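Local structure of profilin II (Acanthamoeba castellanii, 1F2K) at residues Asp73-Tyr78 with Lys115-Leu120; Ala43-Ala48 with Lys93-Gly98; Val11-Val16 with Ala110-Lys115; Ala15-Ala20 with Glu102-Gly107. The protein binds monomeric actin and, depending on its concentration, prevents or enhances polymerization; it also binds PIP2 and so inhibits formation of IP3 and DG. All blocks are in the same frame, centred on the assembly; numbering follows the deposited sequence.

Interaction 1 (Asp73-Tyr78 with Lys115-Leu120); sequences DDRSVY and KLADYL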
loop_
_atom_site.group_PDB
_atom_site.type_symbol
_atom_site.label_atom_id
_atom_site.label_comp_id
_atom_site.label_asym_id
_atom_site.label_seq_id
_atom_site.Cartn_x
_atom_site.Cartn_y
_atom_site.Cartn_z
ATOM N N ASP A 73 3.739 -5.263 -10.716
ATOM C CA ASP A 73 4.558 -6.457 -10.900
ATOM C C ASP A 73 4.336 -7.453 -9.768
ATOM O O ASP A 73 3.346 -7.363 -9.048
ATOM C CB ASP A 73 6.029 -6.106 -11.034
ATOM C CG ASP A 73 6.507 -5.226 -9.936
ATOM O OD1 ASP A 73 6.572 -5.669 -8.747
ATOM O OD2 ASP A 73 6.807 -4.074 -10.292
ATOM N N ASP A 74 5.223 -8.415 -9.591
ATOM C CA ASP A 74 4.947 -9.377 -8.543
ATOM C C ASP A 74 5.362 -8.945 -7.170
ATOM O O ASP A 74 5.253 -9.709 -6.215
ATOM C CB ASP A 74 5.497 -10.784 -8.881
ATOM C CG ASP A 74 6.954 -10.779 -9.261
ATOM O OD1 ASP A 74 7.329 -9.974 -10.153
ATOM O OD2 ASP A 74 7.721 -11.592 -8.673
ATOM N N ARG A 75 5.808 -7.700 -7.065
ATOM C CA ARG A 75 6.202 -7.151 -5.773
ATOM C C ARG A 75 5.500 -5.831 -5.483
ATOM O O ARG A 75 5.088 -5.584 -4.346
ATOM C CB ARG A 75 7.717 -6.946 -5.694
ATOM C CG ARG A 75 8.128 -6.062 -4.556
ATOM C CD ARG A 75 9.630 -6.102 -4.271
ATOM N NE ARG A 75 10.019 -4.920 -3.513
ATOM C CZ ARG A 75 10.900 -4.925 -2.538
ATOM N NH1 ARG A 75 11.503 -6.056 -2.164
ATOM N NH2 ARG A 75 11.200 -3.786 -1.946
ATOM N N SER A 76 5.337 -5.000 -6.520
ATOM C CA SER A 76 4.733 -3.684 -6.328
ATOM C C SER A 76 3.510 -3.320 -7.161
ATOM O O SER A 76 3.349 -3.728 -8.313
ATOM C CB SER A 76 5.818 -2.627 -6.538
ATOM O OG SER A 76 7.044 -2.987 -5.881
ATOM N N VAL A 77 2.615 -2.560 -6.559
ATOM C CA VAL A 77 1.453 -2.098 -7.285
ATOM C C VAL A 77 1.244 -0.663 -6.793
ATOM O O VAL A 77 1.094 -0.402 -5.596
ATOM C CB VAL A 77 0.219 -2.941 -7.031
ATOM C CG1 VAL A 77 -0.963 -2.253 -7.627
ATOM C CG2 VAL A 77 0.344 -4.318 -7.681
ATOM N N TYR A 78 1.305 0.264 -7.739
ATOM C CA TYR A 78 1.175 1.681 -7.476
ATOM C C TYR A 78 0.012 2.219 -8.261
ATOM O O TYR A 78 -0.152 1.891 -9.435
ATOM C CB TYR A 78 2.399 2.441 -7.967
ATOM C CG TYR A 78 3.729 2.223 -7.302
ATOM C CD1 TYR A 78 3.931 1.270 -6.298
ATOM C CD2 TYR A 78 4.816 2.933 -7.731
ATOM C CE1 TYR A 78 5.235 1.047 -5.746
ATOM C CE2 TYR A 78 6.090 2.722 -7.202
ATOM C CZ TYR A 78 6.308 1.786 -6.216
ATOM O OH TYR A 78 7.621 1.606 -5.764
ATOM N N LYS A 115 11.198 0.614 1.274
ATOM C CA LYS A 115 12.278 0.474 2.261
ATOM C C LYS A 115 11.741 -0.345 3.444
ATOM O O LYS A 115 12.466 -1.172 4.015
ATOM C CB LYS A 115 12.747 1.867 2.756
ATOM C CG LYS A 115 14.000 1.868 3.656
ATOM C CD LYS A 115 14.213 3.275 4.315
ATOM C CE LYS A 115 15.570 3.379 5.055
ATOM N NZ LYS A 115 16.800 3.598 4.183
ATOM N N LEU A 116 10.476 -0.114 3.805
ATOM C CA LEU A 116 9.851 -0.863 4.910
ATOM C C LEU A 116 9.639 -2.329 4.539
ATOM O O LEU A 116 9.765 -3.232 5.381
ATOM C CB LEU A 116 8.495 -0.258 5.313
ATOM C CG LEU A 116 7.846 -1.180 6.377
ATOM C CD1 LEU A 116 8.833 -1.325 7.561
ATOM C CD2 LEU A 116 6.485 -0.674 6.849
ATOM N N ALA A 117 9.320 -2.547 3.269
ATOM C CA ALA A 117 9.073 -3.881 2.761
ATOM C C ALA A 117 10.371 -4.681 2.789
ATOM O O ALA A 117 10.381 -5.839 3.180
ATOM C CB ALA A 117 8.500 -3.800 1.350
ATOM N N ASP A 118 11.472 -4.066 2.403
ATOM C CA ASP A 118 12.730 -4.800 2.414
ATOM C C ASP A 118 13.061 -5.223 3.835
ATOM O O ASP A 118 13.612 -6.306 4.085
ATOM C CB ASP A 118 13.895 -3.953 1.858
ATOM C CG ASP A 118 13.812 -3.717 0.322
ATOM O OD1 ASP A 118 13.075 -4.447 -0.394
ATOM O OD2 ASP A 118 14.504 -2.795 -0.177
ATOM N N TYR A 119 12.748 -4.341 4.778
ATOM C CA TYR A 119 13.036 -4.651 6.159
ATOM C C TYR A 119 12.228 -5.868 6.610
ATOM O O TYR A 119 12.795 -6.864 7.075
ATOM C CB TYR A 119 12.710 -3.466 7.037
ATOM C CG TYR A 119 12.855 -3.797 8.494
ATOM C CD1 TYR A 119 14.132 -3.978 9.084
ATOM C CD2 TYR A 119 11.729 -3.971 9.294
ATOM C CE1 TYR A 119 14.262 -4.332 10.460
ATOM C CE2 TYR A 119 11.852 -4.336 10.663
ATOM C CZ TYR A 119 13.115 -4.517 11.233
ATOM O OH TYR A 119 13.187 -4.937 12.546
ATOM N N LEU A 120 10.908 -5.782 6.421
ATOM C CA LEU A 120 10.031 -6.847 6.815
ATOM C C LEU A 120 10.444 -8.123 6.128
ATOM O O LEU A 120 10.552 -9.147 6.802
ATOM C CB LEU A 120 8.583 -6.500 6.503
ATOM C CG LEU A 120 8.036 -5.311 7.281
ATOM C CD1 LEU A 120 6.601 -4.962 6.853
ATOM C CD2 LEU A 120 8.098 -5.644 8.708
#
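R75 sends its side chain out almost fully extended, with CG anti to the backbone N (chi1 165°), and D118 swings its carboxylate back beside its own N (chi1 -71°) to meet it. The two side chains cross at about a right angle. The guanidinium comes end-on with NH1 and NH2, and both bond to one oxygen of D118. R75 NH2 lies 2.5 Å from D118 OD1, a length short enough to be doubtful in its exact value, and R75 NH1 lies 2.9 Å from the same OD1. OD1 sits in the guanidinium plane, yet the carboxylate is turned 57° to that plane. NH1 reaches OD1 nearly along its C-O bond, while NH2 comes in tilted out of the carboxylate plane. The NH1 bond is clearly bent. A117 CB lies over one face of the guanidinium, 4.3 Å from R75 NH2.

The start of the arginine is fixed by a turn. D73 OD1 accepts from R75 N at 2.7 Å and from S76 N at 2.6 Å, which makes an Asx turn within a wider Asx motif. This turn joins strands 65-72 and 76-81. R75 NH2 also bridges to E114, one helical turn before D118, and E114 in turn bonds S76 and Y78. The site ties the start of strand 76-81 to helix 106-121, which carries the actin-binding residue K115. Two helix carboxylates thus share one arginine. Its single positive charge would be expected to balance only part of their combined negative charge. With both N-H groups on one oxygen, charge pairing probably matters more than ideal hydrogen-bond geometry.

Interaction 2 (Ala43-Ala48 with Lys93-Gly98); sequences AALANA and KAILIG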
loop_
_atom_site.group_PDB
_atom_site.type_symbol
_atom_site.label_atom_id
_atom_site.label_comp_id
_atom_site.label_asym_id
_atom_site.label_seq_id
_atom_site.Cartn_x
_atom_site.Cartn_y
_atom_site.Cartn_z
ATOM N N ALA A 43 -8.288 -7.771 -0.570
ATOM C CA ALA A 43 -8.140 -9.053 -1.268
ATOM C C ALA A 43 -7.866 -8.810 -2.736
ATOM O O ALA A 43 -6.969 -9.422 -3.309
ATOM C CB ALA A 43 -9.413 -9.875 -1.118
ATOM N N ALA A 44 -8.646 -7.908 -3.339
ATOM C CA ALA A 44 -8.478 -7.601 -4.750
ATOM C C ALA A 44 -7.050 -7.203 -4.968
ATOM O O ALA A 44 -6.374 -7.696 -5.882
ATOM C CB ALA A 44 -9.409 -6.477 -5.166
ATOM N N LEU A 45 -6.564 -6.312 -4.115
ATOM C CA LEU A 45 -5.179 -5.858 -4.238
ATOM C C LEU A 45 -4.284 -7.086 -4.115
ATOM O O LEU A 45 -3.389 -7.329 -4.919
ATOM C CB LEU A 45 -4.862 -4.857 -3.127
ATOM C CG LEU A 45 -3.450 -4.290 -3.186
ATOM C CD1 LEU A 45 -3.164 -3.623 -4.550
ATOM C CD2 LEU A 45 -3.318 -3.318 -2.046
ATOM N N ALA A 46 -4.533 -7.871 -3.095
ATOM C CA ALA A 46 -3.718 -9.037 -2.915
ATOM C C ALA A 46 -3.693 -9.844 -4.212
ATOM O O ALA A 46 -2.619 -10.302 -4.634
ATOM C CB ALA A 46 -4.252 -9.891 -1.731
ATOM N N ASN A 47 -4.857 -10.018 -4.852
ATOM C CA ASN A 47 -4.892 -10.811 -6.090
ATOM C C ASN A 47 -4.076 -10.208 -7.233
ATOM O O ASN A 47 -3.435 -10.959 -8.008
ATOM C CB ASN A 47 -6.308 -11.050 -6.601
ATOM C CG ASN A 47 -6.311 -11.913 -7.903
ATOM O OD1 ASN A 47 -6.089 -13.125 -7.855
ATOM N ND2 ASN A 47 -6.527 -11.273 -9.062
ATOM N N ALA A 48 -4.117 -8.868 -7.330
ATOM C CA ALA A 48 -3.370 -8.090 -8.329
ATOM C C ALA A 48 -1.924 -8.439 -8.453
ATOM O O ALA A 48 -1.372 -8.424 -9.550
ATOM C CB ALA A 48 -3.494 -6.599 -8.034
ATOM N N LYS A 93 4.546 -12.139 4.127
ATOM C CA LYS A 93 3.298 -12.371 4.844
ATOM C C LYS A 93 2.239 -11.277 4.753
ATOM O O LYS A 93 1.083 -11.526 5.097
ATOM C CB LYS A 93 3.575 -12.655 6.325
ATOM C CG LYS A 93 4.513 -13.874 6.639
ATOM C CD LYS A 93 3.978 -15.218 6.095
ATOM C CE LYS A 93 4.873 -16.379 6.528
ATOM N NZ LYS A 93 4.633 -17.646 5.731
ATOM N N ALA A 94 2.610 -10.078 4.306
ATOM C CA ALA A 94 1.629 -9.011 4.195
ATOM C C ALA A 94 1.794 -8.179 2.944
ATOM O O ALA A 94 2.541 -8.514 2.031
ATOM C CB ALA A 94 1.732 -8.098 5.410
ATOM N N ILE A 95 1.092 -7.053 2.932
ATOM C CA ILE A 95 1.170 -6.091 1.837
ATOM C C ILE A 95 1.126 -4.755 2.503
ATOM O O ILE A 95 0.238 -4.499 3.349
ATOM C CB ILE A 95 -0.037 -6.241 0.853
ATOM C CG1 ILE A 95 0.054 -7.603 0.161
ATOM C CG2 ILE A 95 0.014 -5.183 -0.206
ATOM C CD1 ILE A 95 -1.190 -8.102 -0.288
ATOM N N LEU A 96 2.080 -3.900 2.156
ATOM C CA LEU A 96 2.113 -2.572 2.776
ATOM C C LEU A 96 1.364 -1.588 1.904
ATOM O O LEU A 96 1.391 -1.674 0.664
ATOM C CB LEU A 96 3.552 -2.115 2.961
ATOM C CG LEU A 96 4.432 -3.281 3.427
ATOM C CD1 LEU A 96 5.900 -2.833 3.491
ATOM C CD2 LEU A 96 3.915 -3.801 4.774
ATOM N N ILE A 97 0.691 -0.639 2.535
ATOM C CA ILE A 97 -0.078 0.327 1.772
ATOM C C ILE A 97 0.150 1.714 2.270
ATOM O O ILE A 97 -0.168 1.972 3.409
ATOM C CB ILE A 97 -1.578 0.068 1.900
ATOM C CG1 ILE A 97 -1.957 -1.270 1.314
ATOM C CG2 ILE A 97 -2.357 1.070 1.149
ATOM C CD1 ILE A 97 -3.398 -1.531 1.680
ATOM N N GLY A 98 0.660 2.603 1.417
ATOM C CA GLY A 98 0.870 3.985 1.817
ATOM C C GLY A 98 0.355 5.009 0.805
ATOM O O GLY A 98 0.774 5.017 -0.372
#
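Helix 43-48 lies across strand 94-98 with an angle of 108° between their directions. Their axes come within 10.0 Å, and the nearest CA atoms, those of A46 and I95, are 7.4 Å apart. Apolar side chains from both elements fill that spacing, and no polar pair joins the two segments.

L45 and I97 reach toward each other tip to tip. L45 CD2 is 4.1 Å from I97 CD1. The CG of L45 stands anti to its backbone N (chi1 -178°), which extends the side chain from the helix toward the strand. The same methyl also serves I95: L45 CD2 is 4.2 Å from I95 CG2. The other branch of I95 goes to the next residue of the helix. I95 CD1 touches both A46 CA and A46 CB, each at 3.8 Å, and the small alanine lets the isoleucine tip come close to the helix backbone. The two branches of I95 thus split between L45 and A46.

L45 and I97 both also touch T88 on strand 84-90, so the helix spans more than one strand. L96, between the two isoleucines, points away from this helix and packs on helix 106-121. This is the layering of the profilin fold: an antiparallel sheet with helix 39-50 on one face and the terminal helices on the other.

Interaction 3 (Val11-Val16 with Ala110-Lys115); sequences VGTGAV and ANVVEK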
loop_
_atom_site.group_PDB
_atom_site.type_symbol
_atom_site.label_atom_id
_atom_site.label_comp_id
_atom_site.label_asym_id
_atom_site.label_seq_id
_atom_site.Cartn_x
_atom_site.Cartn_y
_atom_site.Cartn_z
ATOM N N VAL A 11 3.682 6.434 8.329
ATOM C CA VAL A 11 3.137 7.775 8.547
ATOM C C VAL A 11 4.069 8.742 9.292
ATOM O O VAL A 11 4.240 9.906 8.865
ATOM C CB VAL A 11 1.786 7.704 9.258
ATOM C CG1 VAL A 11 1.243 9.096 9.478
ATOM C CG2 VAL A 11 0.795 6.837 8.426
ATOM N N GLY A 12 4.706 8.271 10.368
ATOM C CA GLY A 12 5.575 9.153 11.119
ATOM C C GLY A 12 6.709 9.855 10.352
ATOM O O GLY A 12 7.267 10.882 10.799
ATOM N N THR A 13 7.042 9.322 9.193
ATOM C CA THR A 13 8.118 9.867 8.415
ATOM C C THR A 13 7.745 11.084 7.664
ATOM O O THR A 13 8.597 11.880 7.369
ATOM C CB THR A 13 8.585 8.896 7.325
ATOM O OG1 THR A 13 7.531 8.743 6.352
ATOM C CG2 THR A 13 8.969 7.548 7.923
ATOM N N GLY A 14 6.478 11.213 7.304
ATOM C CA GLY A 14 6.075 12.352 6.487
ATOM C C GLY A 14 5.913 12.041 4.989
ATOM O O GLY A 14 5.386 12.860 4.235
ATOM N N ALA A 15 6.365 10.861 4.563
ATOM C CA ALA A 15 6.281 10.441 3.164
ATOM C C ALA A 15 4.921 9.929 2.689
ATOM O O ALA A 15 4.655 9.911 1.485
ATOM C CB ALA A 15 7.326 9.385 2.897
ATOM N N VAL A 16 4.082 9.463 3.610
ATOM C CA VAL A 16 2.747 9.010 3.220
ATOM C C VAL A 16 1.857 9.706 4.232
ATOM O O VAL A 16 2.287 9.969 5.362
ATOM C CB VAL A 16 2.584 7.469 3.312
ATOM C CG1 VAL A 16 3.608 6.818 2.481
ATOM C CG2 VAL A 16 2.689 6.981 4.767
ATOM N N ALA A 110 7.369 6.193 -2.421
ATOM C CA ALA A 110 7.696 4.857 -2.884
ATOM C C ALA A 110 8.918 4.386 -2.131
ATOM O O ALA A 110 9.006 3.232 -1.762
ATOM C CB ALA A 110 7.996 4.872 -4.396
ATOM N N ASN A 111 9.873 5.291 -1.935
ATOM C CA ASN A 111 11.097 4.968 -1.224
ATOM C C ASN A 111 10.784 4.506 0.223
ATOM O O ASN A 111 11.246 3.472 0.678
ATOM C CB ASN A 111 12.040 6.183 -1.200
ATOM C CG ASN A 111 12.698 6.452 -2.547
ATOM O OD1 ASN A 111 12.617 5.623 -3.482
ATOM N ND2 ASN A 111 13.385 7.603 -2.655
ATOM N N VAL A 112 9.958 5.247 0.925
ATOM C CA VAL A 112 9.667 4.855 2.272
ATOM C C VAL A 112 9.036 3.478 2.336
ATOM O O VAL A 112 9.560 2.595 3.016
ATOM C CB VAL A 112 8.797 5.940 2.932
ATOM C CG1 VAL A 112 8.288 5.518 4.275
ATOM C CG2 VAL A 112 9.678 7.203 3.094
ATOM N N VAL A 113 7.946 3.278 1.598
ATOM C CA VAL A 113 7.253 2.001 1.589
ATOM C C VAL A 113 8.107 0.821 1.148
ATOM O O VAL A 113 8.119 -0.198 1.790
ATOM C CB VAL A 113 5.955 2.057 0.719
ATOM C CG1 VAL A 113 5.149 0.749 0.868
ATOM C CG2 VAL A 113 5.081 3.185 1.187
ATOM N N GLU A 114 8.799 0.944 0.030
ATOM C CA GLU A 114 9.640 -0.138 -0.444
ATOM C C GLU A 114 10.772 -0.400 0.543
ATOM O O GLU A 114 11.271 -1.497 0.611
ATOM C CB GLU A 114 10.236 0.224 -1.787
ATOM C CG GLU A 114 9.202 0.475 -2.842
ATOM C CD GLU A 114 8.844 -0.804 -3.578
ATOM O OE1 GLU A 114 9.511 -1.824 -3.341
ATOM O OE2 GLU A 114 7.930 -0.791 -4.396
ATOM N N LYS A 115 11.198 0.614 1.274
ATOM C CA LYS A 115 12.278 0.474 2.261
ATOM C C LYS A 115 11.741 -0.345 3.444
ATOM O O LYS A 115 12.466 -1.172 4.015
ATOM C CB LYS A 115 12.747 1.867 2.756
ATOM C CG LYS A 115 14.000 1.868 3.656
ATOM C CD LYS A 115 14.213 3.275 4.315
ATOM C CE LYS A 115 15.570 3.379 5.055
ATOM N NZ LYS A 115 16.800 3.598 4.183
#
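A15 and V112 bring the backbones closest, with CA atoms 6.6 Å apart, where the loop leaving helix 2-11 passes beside helix 110-115. V112 is the centre of the contact, and its two methyls have different partners. V112 CG2 is only 3.2 Å from A15 CB, tighter than normal carbon contact, so the exact spacing is doubtful although the packing is close. V112 CG1 faces the hydroxyl of T13, with T13 OG1 at 3.9 Å. T13 and V112 meet tip to tip. V112 places CG1 anti to its backbone N (chi1 172°), which leaves CG2 beside that N and turned to A15.

The loop itself is a compact helix end. A type I turn runs from V11 to G14, closed by G14 N to V11 O at 3.0 Å. G14 then leaves helical geometry with a positive phi of 100°. An ST turn overlaps the type I turn: A15 N donates to T13 OG1 at 3.0 Å, nearly straight at 171°. The T13 hydroxyl also bonds the carbonyl of L10, so it is held on its own side of the contact and meets V112 by packing alone. In the profilin fold this links the N-terminal helix to the C-terminal helix on the same face of the sheet.

Farther along the loop, V16 crosses V113 at about a right angle. V16 CG1 is 4.1 Å from V113 CG2. L10 of helix 2-11 touches both V16 and V112. V113 also leans on I87 and V89 of strand 84-90.

Interaction 4 (Ala15-Ala20 with Glu102-Gly107); sequences AVTQAA and EKIQPG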
loop_
_atom_site.group_PDB
_atom_site.type_symbol
_atom_site.label_atom_id
_atom_site.label_comp_id
_atom_site.label_asym_id
_atom_site.label_seq_id
_atom_site.Cartn_x
_atom_site.Cartn_y
_atom_site.Cartn_z
ATOM N N ALA A 15 6.365 10.861 4.563
ATOM C CA ALA A 15 6.281 10.441 3.164
ATOM C C ALA A 15 4.921 9.929 2.689
ATOM O O ALA A 15 4.655 9.911 1.485
ATOM C CB ALA A 15 7.326 9.385 2.897
ATOM N N VAL A 16 4.082 9.463 3.610
ATOM C CA VAL A 16 2.747 9.010 3.220
ATOM C C VAL A 16 1.857 9.706 4.232
ATOM O O VAL A 16 2.287 9.969 5.362
ATOM C CB VAL A 16 2.584 7.469 3.312
ATOM C CG1 VAL A 16 3.608 6.818 2.481
ATOM C CG2 VAL A 16 2.689 6.981 4.767
ATOM N N THR A 17 0.629 10.013 3.844
ATOM C CA THR A 17 -0.264 10.736 4.748
ATOM C C THR A 17 -1.129 9.740 5.472
ATOM O O THR A 17 -1.636 10.035 6.536
ATOM C CB THR A 17 -1.200 11.762 4.004
ATOM O OG1 THR A 17 -2.409 11.103 3.616
ATOM C CG2 THR A 17 -0.571 12.298 2.722
ATOM N N GLN A 18 -1.264 8.547 4.909
ATOM C CA GLN A 18 -2.085 7.485 5.503
ATOM C C GLN A 18 -1.510 6.119 5.123
ATOM O O GLN A 18 -0.945 5.978 4.033
ATOM C CB GLN A 18 -3.523 7.580 4.989
ATOM C CG GLN A 18 -4.317 8.687 5.612
ATOM C CD GLN A 18 -5.753 8.749 5.129
ATOM O OE1 GLN A 18 -6.031 8.660 3.920
ATOM N NE2 GLN A 18 -6.674 8.939 6.068
ATOM N N ALA A 19 -1.653 5.117 5.987
ATOM C CA ALA A 19 -1.085 3.807 5.661
ATOM C C ALA A 19 -1.671 2.595 6.386
ATOM O O ALA A 19 -2.158 2.706 7.495
ATOM C CB ALA A 19 0.463 3.856 5.868
ATOM N N ALA A 20 -1.604 1.426 5.768
ATOM C CA ALA A 20 -2.123 0.218 6.413
ATOM C C ALA A 20 -1.253 -0.967 6.076
ATOM O O ALA A 20 -0.445 -0.900 5.182
ATOM C CB ALA A 20 -3.548 -0.060 5.954
ATOM N N GLU A 102 -1.197 15.580 -2.372
ATOM C CA GLU A 102 -0.609 16.622 -3.183
ATOM C C GLU A 102 0.797 17.009 -2.734
ATOM O O GLU A 102 1.745 16.964 -3.530
ATOM C CB GLU A 102 -1.501 17.852 -3.108
ATOM C CG GLU A 102 -2.775 17.734 -3.921
ATOM C CD GLU A 102 -2.897 18.885 -4.923
ATOM O OE1 GLU A 102 -2.266 19.951 -4.643
ATOM O OE2 GLU A 102 -3.615 18.724 -5.955
ATOM N N LYS A 103 0.895 17.392 -1.454
ATOM C CA LYS A 103 2.133 17.846 -0.806
ATOM C C LYS A 103 3.317 16.883 -0.831
ATOM O O LYS A 103 4.429 17.268 -0.478
ATOM C CB LYS A 103 1.867 18.224 0.664
ATOM C CG LYS A 103 1.042 19.489 0.897
ATOM C CD LYS A 103 -0.468 19.220 0.855
ATOM C CE LYS A 103 -1.228 20.293 1.648
ATOM N NZ LYS A 103 -2.722 20.195 1.541
ATOM N N ILE A 104 3.093 15.642 -1.257
ATOM C CA ILE A 104 4.169 14.653 -1.290
ATOM C C ILE A 104 4.648 14.177 -2.662
ATOM O O ILE A 104 3.868 13.955 -3.580
ATOM C CB ILE A 104 3.807 13.416 -0.413
ATOM C CG1 ILE A 104 3.752 13.854 1.059
ATOM C CG2 ILE A 104 4.853 12.296 -0.596
ATOM C CD1 ILE A 104 2.873 12.964 1.997
ATOM N N GLN A 105 5.967 14.027 -2.757
ATOM C CA GLN A 105 6.661 13.568 -3.950
ATOM C C GLN A 105 6.388 12.088 -4.107
ATOM O O GLN A 105 6.817 11.309 -3.265
ATOM C CB GLN A 105 8.154 13.707 -3.729
ATOM C CG GLN A 105 8.732 15.049 -3.999
ATOM C CD GLN A 105 9.284 15.136 -5.397
ATOM O OE1 GLN A 105 8.527 14.994 -6.390
ATOM N NE2 GLN A 105 10.612 15.364 -5.503
ATOM N N PRO A 106 5.693 11.673 -5.174
ATOM C CA PRO A 106 5.420 10.242 -5.349
ATOM C C PRO A 106 6.575 9.323 -5.041
ATOM O O PRO A 106 6.435 8.414 -4.241
ATOM C CB PRO A 106 4.959 10.163 -6.793
ATOM C CG PRO A 106 4.006 11.397 -6.853
ATOM C CD PRO A 106 4.906 12.475 -6.132
ATOM N N GLY A 107 7.721 9.572 -5.658
ATOM C CA GLY A 107 8.907 8.764 -5.410
ATOM C C GLY A 107 9.418 8.842 -3.974
ATOM O O GLY A 107 10.178 7.987 -3.544
#
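The flat peptide group between A15 and V16 has I104 over one face. I104 CD1 stands almost directly above A15 O, 3.6 Å away. On that same side, I104 CG2 lies beyond the oxygen and raised from the peptide plane, 3.2 Å from A15 O. This is a close methyl-to-carbonyl approach, made by both methyls of the isoleucine at once. I104 has CG2 anti to its backbone N and CG1 beside it (chi1 -67°), an arrangement that sets the two methyls around the carbonyl oxygen.

CD1 reaches further, to T17. There I104 CD1 is 3.6 Å from T17 CG2, and the two side chains cross obliquely. I104 CD1 is also 4.0 Å from V16 N.

T17 and Q18 together face V99 of strand 94-100 and form a classic beta bulge, just where strand 18-23 begins. The other segment is the turn leading from strand 94-100 into helix 106-121, with Q105 at the N-cap position. I104 packs the loop before strand 18-23 against this turn into the C-terminal helix. Behind this, A15 turns its CB away from I104 and packs on T108 of that helix.

How the interactions relate
Interactions 1, 3 and 4 all involve helix 106-121 or the turn leading into it. Interaction 2 lies on the other face of the sheet. It is buried and wholly apolar, and it joins interaction 1 through L96, which packs against L116, A117 and L120. Interaction 3 is also largely buried, but a loop rather than a strand meets the helix. Interaction 1 is the charged one and only partly buried, with D118 exposed. E114 of interaction 3 connects it to that contact. Interactions 3 and 4 share A15 and V16, which pack by side chain in interaction 3 and mainly by backbone in the partly buried interaction 4. I97 O bonds A20 N, linking interactions 2 and 4 through neighbouring strands.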